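Local coordinates for protein organophosphorus hydrolase (Pseudomonas pseudoalcaligenes, PDB 4LE6) that probably hydrolyses organophosphate triesters, as a phosphotriesterase of the metallo-beta-lactamase superfamily with two zinc ions in its active site, at residues A293-P298 against Y310-V315; D247-L250 against V254-A257; Y37-L42 against E46-Y51. One frame throughout, in Å; residues are numbered along the deposited sequence.

Interaction 1. Residues A293-P298 against Y310-V315. With ZN (zinc ion), chain K.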
loop_
_atom_site.group_PDB
_atom_site.type_symbol
_atom_site.label_atom_id
_atom_site.label_comp_id
_atom_site.label_asym_id
_atom_site.label_seq_id
_atom_site.Cartn_x
_atom_site.Cartn_y
_atom_site.Cartn_z
ATOM N N ALA A 293 -12.634 -1.275 7.051
ATOM C CA ALA A 293 -12.545 0.002 7.737
ATOM C C ALA A 293 -11.278 0.164 8.558
ATOM O O ALA A 293 -10.795 1.290 8.756
ATOM C CB ALA A 293 -13.755 0.194 8.623
ATOM N N HIS A 294 -10.731 -0.941 9.058
ATOM C CA HIS A 294 -9.543 -0.858 9.920
ATOM C C HIS A 294 -8.355 -1.655 9.405
ATOM O O HIS A 294 -7.403 -1.943 10.149
ATOM C CB HIS A 294 -9.902 -1.263 11.351
ATOM C CG HIS A 294 -10.951 -0.381 11.952
ATOM N ND1 HIS A 294 -10.793 0.984 12.057
ATOM C CD2 HIS A 294 -12.186 -0.656 12.433
ATOM C CE1 HIS A 294 -11.881 1.512 12.582
ATOM N NE2 HIS A 294 -12.746 0.540 12.812
ATOM N N LEU A 295 -8.383 -1.969 8.119
ATOM C CA LEU A 295 -7.240 -2.593 7.470
ATOM C C LEU A 295 -6.314 -1.455 7.017
ATOM O O LEU A 295 -6.777 -0.330 6.847
ATOM C CB LEU A 295 -7.695 -3.457 6.288
ATOM C CG LEU A 295 -8.664 -4.582 6.677
ATOM C CD1 LEU A 295 -9.114 -5.352 5.441
ATOM C CD2 LEU A 295 -8.041 -5.530 7.695
ATOM N N PRO A 296 -5.012 -1.734 6.863
ATOM C CA PRO A 296 -4.068 -0.693 6.437
ATOM C C PRO A 296 -4.529 -0.055 5.139
ATOM O O PRO A 296 -4.895 -0.758 4.198
ATOM C CB PRO A 296 -2.761 -1.456 6.271
ATOM C CG PRO A 296 -2.901 -2.648 7.172
ATOM C CD PRO A 296 -4.337 -3.030 7.033
ATOM N N PHE A 297 -4.596 1.269 5.131
ATOM C CA PHE A 297 -5.182 2.007 4.018
ATOM C C PHE A 297 -4.405 1.667 2.754
ATOM O O PHE A 297 -3.173 1.556 2.817
ATOM C CB PHE A 297 -5.085 3.513 4.301
ATOM C CG PHE A 297 -5.581 4.344 3.190
ATOM C CD1 PHE A 297 -6.932 4.610 3.070
ATOM C CD2 PHE A 297 -4.709 4.827 2.224
ATOM C CE1 PHE A 297 -7.414 5.349 2.008
ATOM C CE2 PHE A 297 -5.187 5.566 1.164
ATOM C CZ PHE A 297 -6.547 5.825 1.058
ATOM N N PRO A 298 -5.085 1.558 1.600
ATOM C CA PRO A 298 -6.493 1.793 1.255
ATOM C C PRO A 298 -7.483 0.729 1.756
ATOM O O PRO A 298 -8.684 0.862 1.544
ATOM C CB PRO A 298 -6.473 1.818 -0.278
ATOM C CG PRO A 298 -5.343 0.973 -0.651
ATOM C CD PRO A 298 -4.294 1.195 0.408
ATOM N N TYR A 310 -6.192 -17.368 8.153
ATOM C CA TYR A 310 -6.256 -16.685 6.866
ATOM C C TYR A 310 -5.099 -15.710 6.721
ATOM O O TYR A 310 -4.343 -15.501 7.665
ATOM C CB TYR A 310 -7.590 -15.924 6.733
ATOM C CG TYR A 310 -8.791 -16.848 6.786
ATOM C CD1 TYR A 310 -9.336 -17.240 8.003
ATOM C CD2 TYR A 310 -9.354 -17.357 5.625
ATOM C CE1 TYR A 310 -10.426 -18.116 8.061
ATOM C CE2 TYR A 310 -10.444 -18.240 5.678
ATOM C CZ TYR A 310 -10.961 -18.614 6.900
ATOM O OH TYR A 310 -12.030 -19.473 6.971
ATOM N N ALA A 311 -4.972 -15.125 5.534
ATOM C CA ALA A 311 -3.995 -14.075 5.281
ATOM C C ALA A 311 -4.662 -12.979 4.460
ATOM O O ALA A 311 -5.558 -13.254 3.660
ATOM C CB ALA A 311 -2.783 -14.625 4.549
ATOM N N TRP A 312 -4.225 -11.742 4.679
ATOM C CA TRP A 312 -4.697 -10.571 3.942
ATOM C C TRP A 312 -3.696 -10.275 2.837
ATOM O O TRP A 312 -2.499 -10.277 3.091
ATOM C CB TRP A 312 -4.752 -9.387 4.896
ATOM C CG TRP A 312 -5.081 -8.065 4.277
ATOM C CD1 TRP A 312 -4.315 -6.931 4.305
ATOM C CD2 TRP A 312 -6.289 -7.715 3.582
ATOM N NE1 TRP A 312 -4.969 -5.904 3.642
ATOM C CE2 TRP A 312 -6.176 -6.365 3.194
ATOM C CE3 TRP A 312 -7.448 -8.417 3.239
ATOM C CZ2 TRP A 312 -7.180 -5.705 2.483
ATOM C CZ3 TRP A 312 -8.447 -7.751 2.525
ATOM C CH2 TRP A 312 -8.301 -6.418 2.163
ATOM N N VAL A 313 -4.186 -10.058 1.620
ATOM C CA VAL A 313 -3.338 -9.726 0.489
ATOM C C VAL A 313 -3.779 -8.375 -0.045
ATOM O O VAL A 313 -4.823 -8.269 -0.698
ATOM C CB VAL A 313 -3.399 -10.788 -0.620
ATOM C CG1 VAL A 313 -2.463 -10.403 -1.776
ATOM C CG2 VAL A 313 -2.994 -12.144 -0.065
ATOM N N PRO A 314 -3.005 -7.320 0.265
ATOM C CA PRO A 314 -3.425 -5.984 -0.170
ATOM C C PRO A 314 -3.239 -5.802 -1.665
ATOM O O PRO A 314 -2.334 -6.388 -2.258
ATOM C CB PRO A 314 -2.488 -5.051 0.595
ATOM C CG PRO A 314 -1.250 -5.895 0.881
ATOM C CD PRO A 314 -1.722 -7.307 0.990
ATOM N N VAL A 315 -4.100 -4.996 -2.268
ATOM C CA VAL A 315 -3.972 -4.680 -3.673
ATOM C C VAL A 315 -2.629 -4.003 -3.924
ATOM O O VAL A 315 -2.084 -3.300 -3.056
ATOM C CB VAL A 315 -5.119 -3.758 -4.129
ATOM C CG1 VAL A 315 -4.998 -2.414 -3.469
ATOM C CG2 VAL A 315 -5.150 -3.632 -5.638
HETATM ZN ZN ZN K . -14.566 0.996 13.650
HETATM O O HOH W 1 -4.164 -3.171 3.155
HETATM O O HOH W 2 -15.334 1.167 15.298
#
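Leu295 lies against the indole of Trp312, joining a metal-site loop of the metallo-beta-lactamase fold to the strand 310-314 at the edge of its sheet. The loop 293-298 leaves strand 289-292 and turns back into strand 300-305, and 310-314 is the outermost strand of that sheet within this chain, in the alpha beta/beta alpha sandwich.

The apolar part is small. Leu295 CD1 sits over one face of the six-membered ring of Trp312, 3.6 Å from its centroid and 15° off the normal, a CH-pi contact. The Trp312 side chain, with CG anti to the backbone N (chi1 174°), brings its ring under that methyl, while Phe256 also packs on Trp312 and Leu295. Farther along, Pro298, which follows a cis peptide bond, brings CG to 4.4 Å from Val315 CG1, a loose touch.

On the metal side, His294 NE2 binds a zinc ion at 2.1 Å, together with Asp143, His144, Asp247 and a water. Its other nitrogen, ND1, is hydrogen-bonded to Ala88 O, a second-shell bond that, with the metal bond, helps to fix the rotation of the ring.

The polar link between the two segments is indirect. One water, in the plane of the indole at its edge, accepts from Trp312 NE1 at 2.9 Å and donates to Pro296 O at 2.7 Å.

Interaction 2. Residues D247-L250 against V254-A257. With ZN (zinc ion), chain J; ZN (zinc ion), chain K.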
loop_
_atom_site.group_PDB
_atom_site.type_symbol
_atom_site.label_atom_id
_atom_site.label_comp_id
_atom_site.label_asym_id
_atom_site.label_seq_id
_atom_site.Cartn_x
_atom_site.Cartn_y
_atom_site.Cartn_z
ATOM N N ASP A 247 -16.277 -3.504 10.422
ATOM C CA ASP A 247 -15.389 -3.877 11.507
ATOM C C ASP A 247 -15.360 -5.393 11.779
ATOM O O ASP A 247 -15.277 -5.824 12.935
ATOM C CB ASP A 247 -15.795 -3.101 12.763
ATOM C CG ASP A 247 -15.354 -1.646 12.717
ATOM O OD1 ASP A 247 -15.005 -1.166 11.619
ATOM O OD2 ASP A 247 -15.365 -0.984 13.779
ATOM N N ILE A 248 -15.404 -6.189 10.714
ATOM C CA ILE A 248 -15.191 -7.643 10.801
ATOM C C ILE A 248 -13.921 -7.967 11.570
ATOM O O ILE A 248 -13.851 -8.940 12.315
ATOM C CB ILE A 248 -15.055 -8.261 9.385
ATOM C CG1 ILE A 248 -16.366 -8.100 8.620
ATOM C CG2 ILE A 248 -14.620 -9.743 9.450
ATOM C CD1 ILE A 248 -17.610 -8.623 9.372
ATOM N N LEU A 249 -12.899 -7.148 11.394
ATOM C CA LEU A 249 -11.746 -7.279 12.251
ATOM C C LEU A 249 -11.040 -5.955 12.355
ATOM O O LEU A 249 -11.216 -5.062 11.529
ATOM C CB LEU A 249 -10.809 -8.402 11.806
ATOM C CG LEU A 249 -10.144 -8.354 10.436
ATOM C CD1 LEU A 249 -8.788 -7.645 10.508
ATOM C CD2 LEU A 249 -9.981 -9.773 9.925
ATOM N N LEU A 250 -10.281 -5.852 13.425
ATOM C CA LEU A 250 -9.672 -4.618 13.855
ATOM C C LEU A 250 -8.156 -4.631 13.704
ATOM O O LEU A 250 -7.545 -3.574 13.658
ATOM C CB LEU A 250 -10.002 -4.416 15.323
ATOM C CG LEU A 250 -10.395 -2.997 15.710
ATOM C CD1 LEU A 250 -11.917 -2.860 15.716
ATOM C CD2 LEU A 250 -9.785 -2.699 17.058
ATOM N N VAL A 254 -3.223 -9.944 13.485
ATOM C CA VAL A 254 -3.603 -10.943 14.486
ATOM C C VAL A 254 -4.816 -11.757 14.060
ATOM O O VAL A 254 -4.813 -12.976 14.202
ATOM C CB VAL A 254 -3.917 -10.276 15.840
ATOM C CG1 VAL A 254 -4.426 -11.283 16.864
ATOM C CG2 VAL A 254 -2.709 -9.554 16.374
ATOM N N GLN A 255 -5.848 -11.084 13.551
ATOM C CA GLN A 255 -7.169 -11.691 13.431
ATOM C C GLN A 255 -7.435 -12.405 12.103
ATOM O O GLN A 255 -8.442 -13.088 11.969
ATOM C CB GLN A 255 -8.255 -10.639 13.680
ATOM C CG GLN A 255 -8.276 -10.107 15.119
ATOM C CD GLN A 255 -9.352 -9.058 15.328
ATOM O OE1 GLN A 255 -9.249 -7.950 14.816
ATOM N NE2 GLN A 255 -10.400 -9.411 16.055
ATOM N N PHE A 256 -6.563 -12.230 11.114
ATOM C CA PHE A 256 -6.583 -13.121 9.961
ATOM C C PHE A 256 -5.976 -14.446 10.388
ATOM O O PHE A 256 -6.607 -15.503 10.245
ATOM C CB PHE A 256 -5.826 -12.522 8.783
ATOM C CG PHE A 256 -6.606 -11.463 8.040
ATOM C CD1 PHE A 256 -7.577 -11.818 7.124
ATOM C CD2 PHE A 256 -6.351 -10.116 8.245
ATOM C CE1 PHE A 256 -8.290 -10.841 6.421
ATOM C CE2 PHE A 256 -7.059 -9.140 7.551
ATOM C CZ PHE A 256 -8.031 -9.502 6.642
ATOM N N ALA A 257 -4.771 -14.397 10.955
ATOM C CA ALA A 257 -4.120 -15.627 11.412
ATOM C C ALA A 257 -4.918 -16.323 12.527
ATOM O O ALA A 257 -4.996 -17.553 12.572
ATOM C CB ALA A 257 -2.709 -15.339 11.878
HETATM ZN ZN ZN J . -16.800 -0.379 15.391
HETATM ZN ZN ZN K . -14.566 0.996 13.650
HETATM O O HOH W 2 -15.334 1.167 15.298
#
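The backbone from Leu249 to Gln255 doubles back through a short, weakly bonded helical turn, leaving the CA atoms of Leu249 and Gln255 6.5 Å apart. Across this turn the amide of Gln255 reaches back to the main chain: Leu250 N donates to Gln255 OE1 at 2.7 Å, with an N-H...O angle of 160° and the donor tilted 20° from the carbonyl plane. The chain of Gln255 runs extended beyond CG (chi2 179°), which carries OE1 that far. The same oxygen also accepts from Asn251 N, and NE2 donates to Val261 O, so both ends of this buried amide are satisfied and its flip is settled.

Leu249 fills the other half of the contact. Its CB rests 3.4 Å from Gln255 OE1, and its two methyls meet Phe256, the side chains crossing at about a right angle. Leu249 CD2 stands over the centre of the Phe256 ring, 3.8 Å from its centroid, a CH-pi contact, while Leu249 CD1 comes to 3.7 Å from Phe256 CE2.

At the start of the same loop, Asp247 OD2 bridges both zinc ions, at 2.2 Å from that of chain J and 2.1 Å from that of chain K; a shared water also binds the two metals. A bridging aspartate just after a strand is characteristic of the dinuclear site of metallo-beta-lactamase superfamily hydrolases.

Interaction 3. Residues Y37-L42 against E46-Y51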
loop_
_atom_site.group_PDB
_atom_site.type_symbol
_atom_site.label_atom_id
_atom_site.label_comp_id
_atom_site.label_asym_id
_atom_site.label_seq_id
_atom_site.Cartn_x
_atom_site.Cartn_y
_atom_site.Cartn_z
ATOM N N TYR A 37 -6.454 9.164 -0.587
ATOM C CA TYR A 37 -7.419 8.497 -1.436
ATOM C C TYR A 37 -6.747 7.545 -2.390
ATOM O O TYR A 37 -5.579 7.728 -2.759
ATOM C CB TYR A 37 -8.321 9.486 -2.194
ATOM C CG TYR A 37 -7.653 10.293 -3.290
ATOM C CD1 TYR A 37 -7.063 11.519 -3.013
ATOM C CD2 TYR A 37 -7.656 9.853 -4.607
ATOM C CE1 TYR A 37 -6.477 12.268 -4.007
ATOM C CE2 TYR A 37 -7.069 10.596 -5.610
ATOM C CZ TYR A 37 -6.473 11.793 -5.305
ATOM O OH TYR A 37 -5.889 12.536 -6.305
ATOM N N TYR A 38 -7.489 6.514 -2.771
ATOM C CA TYR A 38 -6.964 5.524 -3.705
ATOM C C TYR A 38 -8.060 4.992 -4.625
ATOM O O TYR A 38 -9.093 4.541 -4.144
ATOM C CB TYR A 38 -6.329 4.346 -2.947
ATOM C CG TYR A 38 -5.748 3.333 -3.886
ATOM C CD1 TYR A 38 -4.532 3.568 -4.500
ATOM C CD2 TYR A 38 -6.423 2.153 -4.198
ATOM C CE1 TYR A 38 -3.990 2.667 -5.383
ATOM C CE2 TYR A 38 -5.877 1.238 -5.092
ATOM C CZ TYR A 38 -4.649 1.511 -5.680
ATOM O OH TYR A 38 -4.033 0.653 -6.579
ATOM N N ARG A 39 -7.810 5.015 -5.938
ATOM C CA ARG A 39 -8.804 4.605 -6.932
ATOM C C ARG A 39 -8.628 3.150 -7.384
ATOM O O ARG A 39 -7.508 2.708 -7.646
ATOM C CB ARG A 39 -8.698 5.500 -8.157
ATOM C CG ARG A 39 -10.002 5.661 -8.915
ATOM C CD ARG A 39 -10.816 6.807 -8.350
ATOM N NE ARG A 39 -10.171 8.085 -8.613
ATOM C CZ ARG A 39 -10.491 9.229 -8.019
ATOM N NH1 ARG A 39 -9.846 10.337 -8.346
ATOM N NH2 ARG A 39 -11.451 9.275 -7.105
ATOM N N MET A 40 -9.737 2.423 -7.491
ATOM C CA MET A 40 -9.723 1.075 -8.041
ATOM C C MET A 40 -10.963 0.817 -8.884
ATOM O O MET A 40 -12.081 1.174 -8.503
ATOM C CB MET A 40 -9.668 0.037 -6.920
ATOM C CG MET A 40 -9.325 -1.359 -7.407
ATOM S SD MET A 40 -9.459 -2.603 -6.098
ATOM C CE MET A 40 -11.239 -2.841 -5.992
ATOM N N ALA A 41 -10.780 0.150 -10.012
ATOM C CA ALA A 41 -11.919 -0.234 -10.827
ATOM C C ALA A 41 -12.519 -1.510 -10.257
ATOM O O ALA A 41 -11.810 -2.383 -9.777
ATOM C CB ALA A 41 -11.498 -0.447 -12.270
ATOM N N LEU A 42 -13.836 -1.610 -10.284
ATOM C CA LEU A 42 -14.511 -2.854 -9.942
ATOM C C LEU A 42 -15.605 -3.029 -10.980
ATOM O O LEU A 42 -16.683 -2.458 -10.825
ATOM C CB LEU A 42 -15.113 -2.768 -8.542
ATOM C CG LEU A 42 -15.796 -4.058 -8.089
ATOM C CD1 LEU A 42 -14.774 -4.992 -7.446
ATOM C CD2 LEU A 42 -16.906 -3.730 -7.157
ATOM N N GLU A 46 -16.530 2.485 -9.959
ATOM C CA GLU A 46 -15.275 3.086 -9.511
ATOM C C GLU A 46 -15.247 3.174 -7.988
ATOM O O GLU A 46 -16.139 3.757 -7.360
ATOM C CB GLU A 46 -15.122 4.467 -10.110
ATOM C CG GLU A 46 -13.922 5.235 -9.614
ATOM C CD GLU A 46 -14.131 6.714 -9.808
ATOM O OE1 GLU A 46 -13.423 7.316 -10.636
ATOM O OE2 GLU A 46 -15.036 7.260 -9.143
ATOM N N VAL A 47 -14.213 2.590 -7.395
ATOM C CA VAL A 47 -14.034 2.623 -5.948
ATOM C C VAL A 47 -12.969 3.653 -5.599
ATOM O O VAL A 47 -11.868 3.634 -6.164
ATOM C CB VAL A 47 -13.588 1.248 -5.429
ATOM C CG1 VAL A 47 -13.395 1.265 -3.925
ATOM C CG2 VAL A 47 -14.596 0.176 -5.847
ATOM N N THR A 48 -13.308 4.570 -4.698
ATOM C CA THR A 48 -12.335 5.486 -4.129
ATOM C C THR A 48 -12.235 5.207 -2.630
ATOM O O THR A 48 -13.170 5.500 -1.886
ATOM C CB THR A 48 -12.706 6.961 -4.341
ATOM O OG1 THR A 48 -12.772 7.254 -5.736
ATOM C CG2 THR A 48 -11.647 7.867 -3.742
ATOM N N ALA A 49 -11.111 4.624 -2.203
ATOM C CA ALA A 49 -10.846 4.438 -0.782
ATOM C C ALA A 49 -10.468 5.785 -0.201
ATOM O O ALA A 49 -9.727 6.553 -0.857
ATOM C CB ALA A 49 -9.710 3.446 -0.571
ATOM N N LEU A 50 -10.967 6.067 1.008
ATOM C CA LEU A 50 -10.760 7.358 1.670
ATOM C C LEU A 50 -10.257 7.172 3.099
ATOM O O LEU A 50 -10.884 6.483 3.899
ATOM C CB LEU A 50 -12.078 8.133 1.738
ATOM C CG LEU A 50 -12.721 8.459 0.393
ATOM C CD1 LEU A 50 -14.092 9.038 0.623
ATOM C CD2 LEU A 50 -11.836 9.444 -0.382
ATOM N N TYR A 51 -9.155 7.834 3.425
ATOM C CA TYR A 51 -8.503 7.696 4.725
ATOM C C TYR A 51 -9.060 8.725 5.691
ATOM O O TYR A 51 -9.147 9.896 5.345
ATOM C CB TYR A 51 -7.017 7.923 4.520
ATOM C CG TYR A 51 -6.113 7.727 5.706
ATOM C CD1 TYR A 51 -5.991 6.487 6.333
ATOM C CD2 TYR A 51 -5.319 8.776 6.171
ATOM C CE1 TYR A 51 -5.117 6.317 7.414
ATOM C CE2 TYR A 51 -4.441 8.598 7.239
ATOM C CZ TYR A 51 -4.348 7.377 7.849
ATOM O OH TYR A 51 -3.471 7.228 8.910
#
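Arg39 NH2 donates to Thr48 OG1 at 2.8 Å, with the oxygen at the edge of the guanidinium and near its plane. The arginine chain bends at chi2 and chi3 (88° and 68°), which folds its head back alongside the threonine, the two side chains pointing the same way. Other N-H groups are used as well: NH1 binds Ser125 O, and NE binds Thr32 O of the second subunit. Glu46 OE1 lies 3.9 Å from Arg39 NE, well out of the guanidinium plane, so this long salt bridge is a matter of charge alone; the carboxylate is held instead by Tyr127 OH and by the backbone N of Lys31 of the second subunit.

The main chains form an antiparallel beta hairpin. Tyr38 with Ala49 and Met40 with Val47 are its hydrogen-bonded pairs, each with two N-H...O bonds, including Met40 N to Val47 O at 2.8 Å. Leu42 CB packs 4.0 Å from Val47 CG2; on the Arg39 face, Leu50 CD2 touches Tyr37 CB.

Strand 37-42 is outermost in its sheet within this chain. Strand 45-57 pairs on its other side with 85-95, Leu50 leans on helix 118-124, and Leu42 and Val47 reach Leu242 on strand 240-246.

How the interactions relate
Interactions 2 and 3 are buried, whereas interaction 1 is a smaller contact, most of whose touching residues are partly exposed. Interactions 1 and 2 share the metal site: His294 of one and Asp247 of the other bind the same zinc ion, and Tyr310 N probably hydrogen-bonds Phe256 O. Both set a leucine methyl over an aromatic ring; interaction 1 adds a water bridge, interaction 2 a direct hydrogen bond from a backbone N-H to a glutamine amide. Interaction 3 belongs to the other sheet, about 21 Å from interaction 2 between centres, and relies on paired main chains and an arginine network that extends into the second subunit. Phe297 and Pro298 of interaction 1 pack on its hairpin, and both contacts touch the second subunit.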